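Local coordinates for protein TASOR (Homo sapiens, PDB 6TL1), which is a component of the HUSH complex, which maintains epigenetic silencing at H3K9me3-rich loci by promoting recruitment of SETDB1 and MORC2, and is represented here by its pseudo-PARP domain, at residues L3-P6 with R12-E15; G93-T98 with G106-R111; D152-P155 with C159-S162. All blocks are in the same frame, centred on the assembly; numbering follows the deposited sequence.

Contact 1: residues L3-P6 with R12-E15; sequences LFQP and REFE
Gln5 is extended on strand 4-6, while Glu13 sits in the first turn of helix 12-22. The backbones stay well apart: Gln5 CA and Glu13 CA are separated by 10.4 Å, so the contact is made by two long side chains spanning the gap. Both chains run out extended beyond CG and cross at about a right angle. At their ends, Gln5 NE2 donates to Glu13 OE1 at 2.9 Å, but the N-H...O angle of 120° marks the bond as weak. The amide and carboxylate planes are turned 52° apart, so the two flat groups do not lie in a common plane. In the pseudo-PARP domain this is the turn from an outermost strand of the five-stranded antiparallel sheet into the following helix. Phe14, on that helix, packs against Ala39 of the neighbouring strand 34-42. The amide has a firmer partner elsewhere, since Gln5 OE1 is hydrogen-bonded to His43 NE2; this bond probably helps to set which way round the amide sits, with NE2 toward the carboxylate. The pair lies at the surface, and both residues also touch a crystal neighbour, which could influence how they are seen to meet.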
loop_
_atom_site.group_PDB
_atom_site.type_symbol
_atom_site.label_atom_id
_atom_site.label_comp_id
_atom_site.label_asym_id
_atom_site.label_seq_id
_atom_site.Cartn_x
_atom_site.Cartn_y
_atom_site.Cartn_z
ATOM N N LEU A 3 -20.435 1.540 -1.433
ATOM C CA LEU A 3 -19.002 1.261 -1.390
ATOM C C LEU A 3 -18.184 2.532 -1.167
ATOM O O LEU A 3 -17.227 2.529 -0.388
ATOM C CB LEU A 3 -18.578 0.540 -2.671
ATOM C CG LEU A 3 -17.088 0.175 -2.800
ATOM C CD1 LEU A 3 -16.641 -0.683 -1.639
ATOM C CD2 LEU A 3 -16.846 -0.564 -4.111
ATOM N N PHE A 4 -18.554 3.635 -1.809
ATOM C CA PHE A 4 -17.806 4.881 -1.696
ATOM C C PHE A 4 -18.626 5.925 -0.960
ATOM O O PHE A 4 -19.802 6.141 -1.277
ATOM C CB PHE A 4 -17.400 5.413 -3.073
ATOM C CG PHE A 4 -16.472 4.500 -3.811
ATOM C CD1 PHE A 4 -15.144 4.417 -3.445
ATOM C CD2 PHE A 4 -16.938 3.705 -4.850
ATOM C CE1 PHE A 4 -14.282 3.568 -4.110
ATOM C CE2 PHE A 4 -16.078 2.854 -5.521
ATOM C CZ PHE A 4 -14.751 2.785 -5.149
ATOM N N GLN A 5 -17.998 6.601 -0.003
ATOM C CA GLN A 5 -18.683 7.716 0.634
ATOM C C GLN A 5 -17.943 8.992 0.293
ATOM O O GLN A 5 -16.825 9.220 0.820
ATOM C CB GLN A 5 -18.778 7.509 2.144
ATOM C CG GLN A 5 -19.076 8.792 2.924
ATOM C CD GLN A 5 -18.625 8.715 4.366
ATOM O OE1 GLN A 5 -18.087 7.698 4.813
ATOM N NE2 GLN A 5 -18.885 9.774 5.118
ATOM N N PRO A 6 -18.450 9.846 -0.579
ATOM C CA PRO A 6 -17.774 11.097 -0.905
ATOM C C PRO A 6 -17.684 12.001 0.320
ATOM O O PRO A 6 -18.619 12.069 1.122
ATOM C CB PRO A 6 -18.635 11.718 -2.001
ATOM C CG PRO A 6 -19.417 10.559 -2.577
ATOM C CD PRO A 6 -19.656 9.637 -1.420
ATOM N N ARG A 12 -14.004 17.556 8.488
ATOM C CA ARG A 12 -13.121 16.771 9.346
ATOM C C ARG A 12 -12.696 15.467 8.671
ATOM O O ARG A 12 -11.519 15.092 8.710
ATOM C CB ARG A 12 -13.796 16.491 10.688
ATOM C CG ARG A 12 -12.971 15.576 11.589
ATOM C CD ARG A 12 -13.674 15.277 12.912
ATOM N NE ARG A 12 -13.653 16.417 13.831
ATOM C CZ ARG A 12 -12.662 16.677 14.680
ATOM N NH1 ARG A 12 -11.596 15.885 14.733
ATOM N NH2 ARG A 12 -12.736 17.733 15.483
ATOM N N GLU A 13 -13.648 14.740 8.079
ATOM C CA GLU A 13 -13.315 13.446 7.483
ATOM C C GLU A 13 -12.398 13.611 6.283
ATOM O O GLU A 13 -11.485 12.808 6.074
ATOM C CB GLU A 13 -14.588 12.707 7.072
ATOM C CG GLU A 13 -15.569 12.466 8.201
ATOM C CD GLU A 13 -16.498 11.290 7.925
ATOM O OE1 GLU A 13 -17.265 11.349 6.940
ATOM O OE2 GLU A 13 -16.454 10.301 8.689
ATOM N N PHE A 14 -12.643 14.639 5.476
ATOM C CA PHE A 14 -11.803 14.923 4.320
ATOM C C PHE A 14 -10.375 15.233 4.744
ATOM O O PHE A 14 -9.416 14.711 4.159
ATOM C CB PHE A 14 -12.405 16.090 3.537
ATOM C CG PHE A 14 -11.711 16.397 2.237
ATOM C CD1 PHE A 14 -10.598 17.229 2.214
ATOM C CD2 PHE A 14 -12.178 15.882 1.041
ATOM C CE1 PHE A 14 -9.965 17.534 1.025
ATOM C CE2 PHE A 14 -11.544 16.184 -0.153
ATOM C CZ PHE A 14 -10.440 17.009 -0.158
ATOM N N GLU A 15 -10.213 16.050 5.790
ATOM C CA GLU A 15 -8.872 16.448 6.192
ATOM C C GLU A 15 -8.145 15.340 6.939
ATOM O O GLU A 15 -6.912 15.313 6.910
ATOM C CB GLU A 15 -8.938 17.693 7.085
ATOM C CG GLU A 15 -9.538 18.933 6.419
ATOM C CD GLU A 15 -8.819 19.340 5.142
ATOM O OE1 GLU A 15 -7.580 19.178 5.070
ATOM O OE2 GLU A 15 -9.498 19.812 4.202
#

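Contact 2: residues G93-T98 with G106-R111; sequences GQSKIT and GVYLSR
Tyr108, Ile97 and Ser95 carry this contact, in which an ST turn in the loop 93-98 lies against strand 107-110, an outermost strand of the four-stranded mixed sheet in the pseudo-PARP domain. The turn is defined by Ser95 OG accepting from Ile97 N at 3.0 Å, with a nearly straight angle of 165°. Ile97 then lies over one face of the Tyr108 ring: its CB stands 3.8 Å from the ring centroid and only 2° off the normal, a well-centred CH-pi contact. With CG2 anti to the backbone N, that methyl reaches over the same ring toward its rim, where Ile97 CG2 meets Tyr108 CE1 at 3.5 Å. The Ile97 carbonyl adds a close approach, Ile97 O to Tyr108 CE2 at 3.1 Å. Ser95 OG comes obliquely to the ring, 3.7 Å from Tyr108 CD2, so one hydroxyl both closes the turn and touches the aromatic side chain. Beyond the two segments, the Tyr108 hydroxyl is bonded to Gly101 O and Leu100 N, which ties the ring's far end to the same loop. No direct hydrogen bond joins the segments; instead a single water receives Ser95 N at 3.1 Å and, weakly, Gly93 N, and donates to Gly106 O at 3.0 Å.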
loop_
_atom_site.group_PDB
_atom_site.type_symbol
_atom_site.label_atom_id
_atom_site.label_comp_id
_atom_site.label_asym_id
_atom_site.label_seq_id
_atom_site.Cartn_x
_atom_site.Cartn_y
_atom_site.Cartn_z
ATOM N N GLY A 93 -0.478 -10.320 -9.014
ATOM C CA GLY A 93 -0.328 -10.136 -10.441
ATOM C C GLY A 93 -0.660 -8.755 -10.962
ATOM O O GLY A 93 -0.654 -8.558 -12.182
ATOM N N GLN A 94 -0.953 -7.793 -10.094
ATOM C CA GLN A 94 -1.303 -6.451 -10.537
ATOM C C GLN A 94 -0.114 -5.500 -10.547
ATOM O O GLN A 94 -0.249 -4.364 -11.013
ATOM C CB GLN A 94 -2.422 -5.885 -9.659
ATOM C CG GLN A 94 -3.689 -6.735 -9.694
ATOM C CD GLN A 94 -4.352 -6.746 -11.060
ATOM O OE1 GLN A 94 -4.703 -7.803 -11.581
ATOM N NE2 GLN A 94 -4.528 -5.564 -11.645
ATOM N N SER A 95 1.044 -5.936 -10.064
ATOM C CA SER A 95 2.256 -5.140 -10.110
ATOM C C SER A 95 3.273 -5.816 -11.018
ATOM O O SER A 95 3.205 -7.017 -11.273
ATOM C CB SER A 95 2.852 -4.950 -8.712
ATOM O OG SER A 95 4.136 -4.357 -8.809
ATOM N N LYS A 96 4.226 -5.031 -11.512
ATOM C CA LYS A 96 5.332 -5.573 -12.286
ATOM C C LYS A 96 6.646 -5.558 -11.519
ATOM O O LYS A 96 7.674 -5.971 -12.060
ATOM C CB LYS A 96 5.453 -4.840 -13.625
ATOM C CG LYS A 96 4.233 -5.129 -14.495
ATOM C CD LYS A 96 4.563 -5.166 -15.970
ATOM C CE LYS A 96 3.467 -5.897 -16.733
ATOM N NZ LYS A 96 3.937 -7.251 -17.172
ATOM N N ILE A 97 6.629 -5.083 -10.278
ATOM C CA ILE A 97 7.814 -5.071 -9.433
ATOM C C ILE A 97 8.208 -6.496 -9.074
ATOM O O ILE A 97 7.347 -7.360 -8.838
ATOM C CB ILE A 97 7.526 -4.227 -8.181
ATOM C CG1 ILE A 97 7.051 -2.829 -8.591
ATOM C CG2 ILE A 97 8.746 -4.135 -7.284
ATOM C CD1 ILE A 97 6.543 -2.015 -7.419
ATOM N N THR A 98 9.520 -6.757 -9.032
ATOM C CA THR A 98 10.049 -8.081 -8.716
ATOM C C THR A 98 11.027 -8.080 -7.550
ATOM O O THR A 98 11.454 -9.155 -7.115
ATOM C CB THR A 98 10.747 -8.675 -9.948
ATOM O OG1 THR A 98 11.798 -7.799 -10.356
ATOM C CG2 THR A 98 9.770 -8.822 -11.107
ATOM N N GLY A 106 2.508 -12.125 -4.513
ATOM C CA GLY A 106 2.235 -11.123 -3.506
ATOM C C GLY A 106 1.738 -9.855 -4.161
ATOM O O GLY A 106 1.634 -9.761 -5.387
ATOM N N VAL A 107 1.410 -8.875 -3.327
ATOM C CA VAL A 107 0.927 -7.586 -3.800
ATOM C C VAL A 107 1.856 -6.504 -3.273
ATOM O O VAL A 107 2.319 -6.568 -2.131
ATOM C CB VAL A 107 -0.543 -7.345 -3.388
ATOM C CG1 VAL A 107 -1.408 -8.539 -3.845
ATOM C CG2 VAL A 107 -0.684 -7.124 -1.886
ATOM N N TYR A 108 2.146 -5.523 -4.118
ATOM C CA TYR A 108 3.089 -4.459 -3.798
ATOM C C TYR A 108 2.337 -3.164 -3.503
ATOM O O TYR A 108 1.476 -2.756 -4.283
ATOM C CB TYR A 108 4.056 -4.242 -4.960
ATOM C CG TYR A 108 5.208 -5.217 -5.046
ATOM C CD1 TYR A 108 6.395 -4.959 -4.376
ATOM C CD2 TYR A 108 5.128 -6.365 -5.830
ATOM C CE1 TYR A 108 7.450 -5.809 -4.451
ATOM C CE2 TYR A 108 6.203 -7.236 -5.922
ATOM C CZ TYR A 108 7.359 -6.950 -5.226
ATOM O OH TYR A 108 8.456 -7.777 -5.291
ATOM N N LEU A 109 2.674 -2.512 -2.394
ATOM C CA LEU A 109 2.113 -1.208 -2.047
ATOM C C LEU A 109 3.238 -0.229 -1.728
ATOM O O LEU A 109 4.255 -0.615 -1.155
ATOM C CB LEU A 109 1.147 -1.309 -0.835
ATOM C CG LEU A 109 -0.102 -2.182 -1.001
ATOM C CD1 LEU A 109 -0.911 -2.248 0.265
ATOM C CD2 LEU A 109 -0.968 -1.561 -2.085
ATOM N N SER A 110 3.041 1.049 -2.088
ATOM C CA SER A 110 4.028 2.085 -1.779
ATOM C C SER A 110 3.970 2.452 -0.305
ATOM O O SER A 110 2.891 2.606 0.275
ATOM C CB SER A 110 3.788 3.361 -2.594
ATOM O OG SER A 110 4.176 3.243 -3.941
ATOM N N ARG A 111 5.146 2.593 0.296
ATOM C CA ARG A 111 5.258 3.092 1.663
ATOM C C ARG A 111 4.971 4.591 1.738
ATOM O O ARG A 111 4.506 5.088 2.773
ATOM C CB ARG A 111 6.666 2.799 2.194
ATOM C CG ARG A 111 7.058 3.490 3.484
ATOM C CD ARG A 111 8.247 2.808 4.150
ATOM N NE ARG A 111 8.797 3.622 5.236
ATOM C CZ ARG A 111 10.027 3.492 5.736
ATOM N NH1 ARG A 111 10.855 2.579 5.250
ATOM N NH2 ARG A 111 10.431 4.283 6.726
HETATM O O HOH W 1 1.402 -7.946 -7.794
#

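Contact 3: residues D152-P155 with C159-S162; sequences DPTP and CHVS
Thr154 and His160 meet through a pair of matching torsions. In Thr154, chi1 of -59° places OG1 beside its own backbone N, which sets hydroxyl and amide to face the same ring nitrogen; in His160, chi1 of -69° swings CG beside the backbone N and carries the ring from the strand to the loop 152-155. There His160 NE2 is gripped twice. Thr154 N donates to it at 3.1 Å with an N-H...N angle of 143°, the donor tilted out of the imidazole plane. Thr154 OG1 lies closer, hydrogen-bonded at 2.8 Å from His160 NE2. The two side chains meet obliquely, and the nearest CA atoms across the segments, those of Pro153 and His160, remain 7.6 Å apart, which shows that the imidazole does the bridging. Strand 159-162 is an inner strand of the mixed four-stranded sheet, running between 139-142 and 181-184, and the contact pins the loop that follows 139-142 back onto it. On the loop side, Asp152 O lies near the ring plane at its edge, 3.7 Å from His160 CE1, while Pro153 CA comes to the same carbon obliquely at 3.8 Å. The other ring nitrogen, His160 ND1, is bonded to Leu100 O; because a carbonyl can only accept, this is consistent with a proton on ND1, and with the bonds at NE2 it would be expected to hold the ring's rotation. Tyr185 packs edge-to-face with the ring, and its hydroxyl is also bonded to Thr154 O.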
loop_
_atom_site.group_PDB
_atom_site.type_symbol
_atom_site.label_atom_id
_atom_site.label_comp_id
_atom_site.label_asym_id
_atom_site.label_seq_id
_atom_site.Cartn_x
_atom_site.Cartn_y
_atom_site.Cartn_z
ATOM N N ASP A 152 10.816 -17.136 -2.371
ATOM C CA ASP A 152 9.380 -17.274 -2.253
ATOM C C ASP A 152 8.915 -16.465 -1.042
ATOM O O ASP A 152 9.724 -16.105 -0.182
ATOM C CB ASP A 152 8.990 -18.743 -2.081
ATOM C CG ASP A 152 9.058 -19.535 -3.381
ATOM O OD1 ASP A 152 9.179 -18.924 -4.466
ATOM O OD2 ASP A 152 8.959 -20.779 -3.313
ATOM N N PRO A 153 7.628 -16.131 -0.965
ATOM C CA PRO A 153 7.138 -15.430 0.229
ATOM C C PRO A 153 7.500 -16.219 1.480
ATOM O O PRO A 153 7.435 -17.455 1.501
ATOM C CB PRO A 153 5.624 -15.374 0.002
ATOM C CG PRO A 153 5.502 -15.315 -1.477
ATOM C CD PRO A 153 6.571 -16.259 -1.983
ATOM N N THR A 154 7.951 -15.498 2.510
ATOM C CA THR A 154 8.480 -16.138 3.712
ATOM C C THR A 154 7.338 -16.625 4.584
ATOM O O THR A 154 6.503 -15.801 5.014
ATOM C CB THR A 154 9.352 -15.171 4.494
ATOM O OG1 THR A 154 10.429 -14.721 3.669
ATOM C CG2 THR A 154 9.966 -15.903 5.673
ATOM N N PRO A 155 7.209 -17.912 4.872
ATOM C CA PRO A 155 6.111 -18.394 5.700
ATOM C C PRO A 155 6.167 -17.782 7.095
ATOM O O PRO A 155 7.242 -17.451 7.604
ATOM C CB PRO A 155 6.312 -19.907 5.747
ATOM C CG PRO A 155 7.100 -20.206 4.478
ATOM C CD PRO A 155 8.044 -19.034 4.369
ATOM N N CYS A 159 4.737 -9.809 5.546
ATOM C CA CYS A 159 5.127 -9.056 4.361
ATOM C C CYS A 159 6.645 -9.085 4.241
ATOM O O CYS A 159 7.355 -9.444 5.180
ATOM C CB CYS A 159 4.650 -7.597 4.384
ATOM S SG CYS A 159 5.363 -6.624 5.751
ATOM N N HIS A 160 7.129 -8.741 3.055
ATOM C CA HIS A 160 8.536 -8.420 2.854
ATOM C C HIS A 160 8.705 -6.914 2.754
ATOM O O HIS A 160 7.829 -6.219 2.234
ATOM C CB HIS A 160 9.069 -9.057 1.572
ATOM C CG HIS A 160 9.171 -10.552 1.626
ATOM N ND1 HIS A 160 9.559 -11.308 0.539
ATOM C CD2 HIS A 160 8.946 -11.430 2.633
ATOM C CE1 HIS A 160 9.584 -12.585 0.877
ATOM N NE2 HIS A 160 9.207 -12.688 2.141
ATOM N N VAL A 161 9.858 -6.416 3.224
ATOM C CA VAL A 161 10.271 -5.033 3.011
ATOM C C VAL A 161 11.760 -5.054 2.690
ATOM O O VAL A 161 12.455 -6.038 2.946
ATOM C CB VAL A 161 10.016 -4.092 4.220
ATOM C CG1 VAL A 161 8.560 -4.145 4.653
ATOM C CG2 VAL A 161 10.951 -4.423 5.380
ATOM N N SER A 162 12.241 -3.961 2.095
ATOM C CA SER A 162 13.663 -3.858 1.769
ATOM C C SER A 162 14.464 -3.572 3.026
ATOM O O SER A 162 14.188 -2.605 3.737
ATOM C CB SER A 162 13.907 -2.768 0.733
ATOM O OG SER A 162 13.348 -3.170 -0.509
#

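How the contacts relate
Contacts 2 and 3 belong together, whereas contact 1 is remote. The centres of contacts 2 and 3 are 12 Å apart and their nearest atoms about 5 Å apart; they do not touch, yet both involve strands of the mixed sheet. Two residues relate them: Leu100 offers its N to Tyr108 and its O to His160, and Tyr183 of the intervening strand 181-184 meets both rings. Contact 1 joins an outermost strand of the five-stranded antiparallel sheet to helix 12-22, on the opposite side of the chain's centre, with its centre 26 Å from that of contact 2 and 33 Å from that of contact 3. Along the chain, each contact closes before the next opens.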